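Local atomic coordinates of motility protein B (Helicobacter pylori, PDB entry 3S03), a protein that probably forms, together with MotA, the stator of the flagellar motor, its periplasmic part perhaps fastening the torque-generating machinery to the cell wall. Residues 63-68 with 139-144. Numbering follows the deposited sequence.
Sequences KRVHIN and IFFSTD
The carbonyl of R64 lies beside T143, R64 O 4.2 Å from T143 CB, and one water, which donates to R64 O and accepts from D144 N, joins the two segments just beyond their paired strands. In the long side chain of R64, NE forms a salt bridge with D147 of the second subunit. V65, small and branched, sets CG1 3.4 Å from S142 O and 4.3 Å from F141 CB, on the edge side of the F141 ring, in a buried spot also packed by I151 of the second subunit. H66 and S142 form a hydrogen-bonded antiparallel pair: H66 N gives to S142 O at 2.6 Å, and S142 N returns a bond to H66 O. With CG anti to its carbonyl carbon (chi1 -62°), the imidazole reaches the carboxylate of D144, whose OD2 lies 3.2 Å from H66 ND1; the two planes stand 80° apart, and the carboxylate meets the ring at its edge. I67, in the non-hydrogen-bonded pair with F141, turns to the other side of the sheet, where its two branches divide the work: CG1 lies 3.7 Å from F141 CD1, while CG2 touches I139 CG2. Such bulky apolar residues suit this buried side, where I58 of helix 47-58 packs on both I67 and F141. N68 pairs with F140 by two further backbone bonds, that from N68 N to F140 O being nearly straight (169°). Its amide suits the more polar side, where OD1 accepts from R70 NE and ND2 gives to S114 OG. These neighbouring antiparallel central strands, 66-71 and 137-142, belong to the helix-covered mixed sheet of the OmpA-like periplasmic domain, a fold associated with peptidoglycan binding.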
loop_
_atom_site.group_PDB
_atom_site.type_symbol
_atom_site.label_atom_id
_atom_site.label_comp_id
_atom_site.label_asym_id
_atom_site.label_seq_id
_atom_site.Cartn_x
_atom_site.Cartn_y
_atom_site.Cartn_z
ATOM N N LYS A 63 -0.063 14.575 11.000
ATOM C CA LYS A 63 -0.757 14.229 12.255
ATOM C C LYS A 63 -1.693 13.019 12.094
ATOM O O LYS A 63 -2.579 12.781 12.928
ATOM C CB LYS A 63 -1.528 15.446 12.796
ATOM N N ARG A 64 -1.486 12.262 11.026
ATOM C CA ARG A 64 -2.349 11.141 10.687
ATOM C C ARG A 64 -1.533 9.851 10.580
ATOM O O ARG A 64 -2.100 8.745 10.462
ATOM C CB ARG A 64 -3.078 11.418 9.360
ATOM C CG ARG A 64 -2.152 11.597 8.177
ATOM C CD ARG A 64 -2.881 12.018 6.911
ATOM N NE ARG A 64 -1.892 12.514 5.952
ATOM C CZ ARG A 64 -1.441 13.766 5.916
ATOM N NH1 ARG A 64 -1.915 14.677 6.762
ATOM N NH2 ARG A 64 -0.512 14.111 5.028
ATOM N N VAL A 65 -0.208 10.019 10.601
ATOM C CA VAL A 65 0.735 8.921 10.534
ATOM C C VAL A 65 0.775 8.178 11.845
ATOM O O VAL A 65 1.043 8.764 12.898
ATOM C CB VAL A 65 2.158 9.404 10.202
ATOM C CG1 VAL A 65 3.194 8.271 10.430
ATOM C CG2 VAL A 65 2.192 9.902 8.780
ATOM N N HIS A 66 0.524 6.876 11.767
ATOM C CA HIS A 66 0.519 6.030 12.947
ATOM C C HIS A 66 1.895 5.485 13.182
ATOM O O HIS A 66 2.656 5.268 12.240
ATOM C CB HIS A 66 -0.484 4.910 12.794
ATOM C CG HIS A 66 -1.891 5.392 12.639
ATOM N ND1 HIS A 66 -2.887 4.609 12.103
ATOM C CD2 HIS A 66 -2.463 6.586 12.938
ATOM C CE1 HIS A 66 -4.015 5.298 12.085
ATOM N NE2 HIS A 66 -3.784 6.501 12.578
ATOM N N ILE A 67 2.228 5.314 14.453
ATOM C CA ILE A 67 3.550 4.881 14.820
ATOM C C ILE A 67 3.388 3.746 15.786
ATOM O O ILE A 67 2.859 3.913 16.868
ATOM C CB ILE A 67 4.390 6.015 15.489
ATOM C CG1 ILE A 67 4.635 7.173 14.521
ATOM C CG2 ILE A 67 5.739 5.471 15.926
ATOM C CD1 ILE A 67 3.523 8.174 14.462
ATOM N N ASN A 68 3.841 2.579 15.375
ATOM C CA ASN A 68 3.712 1.378 16.187
ATOM C C ASN A 68 5.116 0.942 16.587
ATOM O O ASN A 68 6.015 0.828 15.716
ATOM C CB ASN A 68 2.989 0.276 15.395
ATOM C CG ASN A 68 3.019 -1.089 16.097
ATOM O OD1 ASN A 68 3.193 -2.142 15.453
ATOM N ND2 ASN A 68 2.841 -1.081 17.404
ATOM N N ILE A 139 10.507 0.598 15.134
ATOM C CA ILE A 139 9.497 1.647 15.092
ATOM C C ILE A 139 8.922 1.598 13.701
ATOM O O ILE A 139 9.559 2.064 12.767
ATOM C CB ILE A 139 10.138 3.046 15.274
ATOM C CG1 ILE A 139 11.010 3.092 16.533
ATOM C CG2 ILE A 139 9.080 4.140 15.267
ATOM C CD1 ILE A 139 10.258 3.288 17.806
ATOM N N PHE A 140 7.736 1.016 13.557
ATOM C CA PHE A 140 7.069 0.985 12.252
ATOM C C PHE A 140 6.131 2.190 12.133
ATOM O O PHE A 140 5.372 2.468 13.065
ATOM C CB PHE A 140 6.282 -0.316 12.081
ATOM C CG PHE A 140 5.501 -0.401 10.783
ATOM C CD1 PHE A 140 6.108 -0.872 9.623
ATOM C CD2 PHE A 140 4.163 -0.027 10.729
ATOM C CE1 PHE A 140 5.402 -0.952 8.430
ATOM C CE2 PHE A 140 3.461 -0.113 9.555
ATOM C CZ PHE A 140 4.086 -0.563 8.396
ATOM N N PHE A 141 6.198 2.884 10.993
ATOM C CA PHE A 141 5.363 4.054 10.693
ATOM C C PHE A 141 4.410 3.687 9.584
ATOM O O PHE A 141 4.764 2.875 8.730
ATOM C CB PHE A 141 6.222 5.216 10.195
ATOM C CG PHE A 141 7.300 5.662 11.162
ATOM C CD1 PHE A 141 7.147 6.828 11.891
ATOM C CD2 PHE A 141 8.486 4.933 11.309
ATOM C CE1 PHE A 141 8.141 7.266 12.764
ATOM C CE2 PHE A 141 9.490 5.362 12.181
ATOM C CZ PHE A 141 9.317 6.533 12.916
ATOM N N SER A 142 3.218 4.281 9.570
ATOM C CA SER A 142 2.213 4.011 8.533
ATOM C C SER A 142 0.939 4.852 8.716
ATOM O O SER A 142 0.942 5.867 9.414
ATOM C CB SER A 142 1.845 2.526 8.524
ATOM O OG SER A 142 1.030 2.212 9.632
ATOM N N THR A 143 -0.150 4.422 8.093
ATOM C CA THR A 143 -1.422 5.141 8.166
ATOM C C THR A 143 -2.529 4.113 7.978
ATOM O O THR A 143 -2.244 2.951 7.721
ATOM C CB THR A 143 -1.548 6.269 7.078
ATOM O OG1 THR A 143 -2.228 5.762 5.919
ATOM C CG2 THR A 143 -0.184 6.801 6.653
ATOM N N ASP A 144 -3.783 4.518 8.098
ATOM C CA ASP A 144 -4.874 3.556 7.911
ATOM C C ASP A 144 -5.712 3.793 6.658
ATOM O O ASP A 144 -6.946 3.786 6.721
ATOM C CB ASP A 144 -5.757 3.475 9.156
ATOM C CG ASP A 144 -5.048 2.820 10.329
ATOM O OD1 ASP A 144 -5.651 2.811 11.427
ATOM O OD2 ASP A 144 -3.893 2.335 10.165
HETATM O O HOH W 1 -3.916 7.038 8.993
#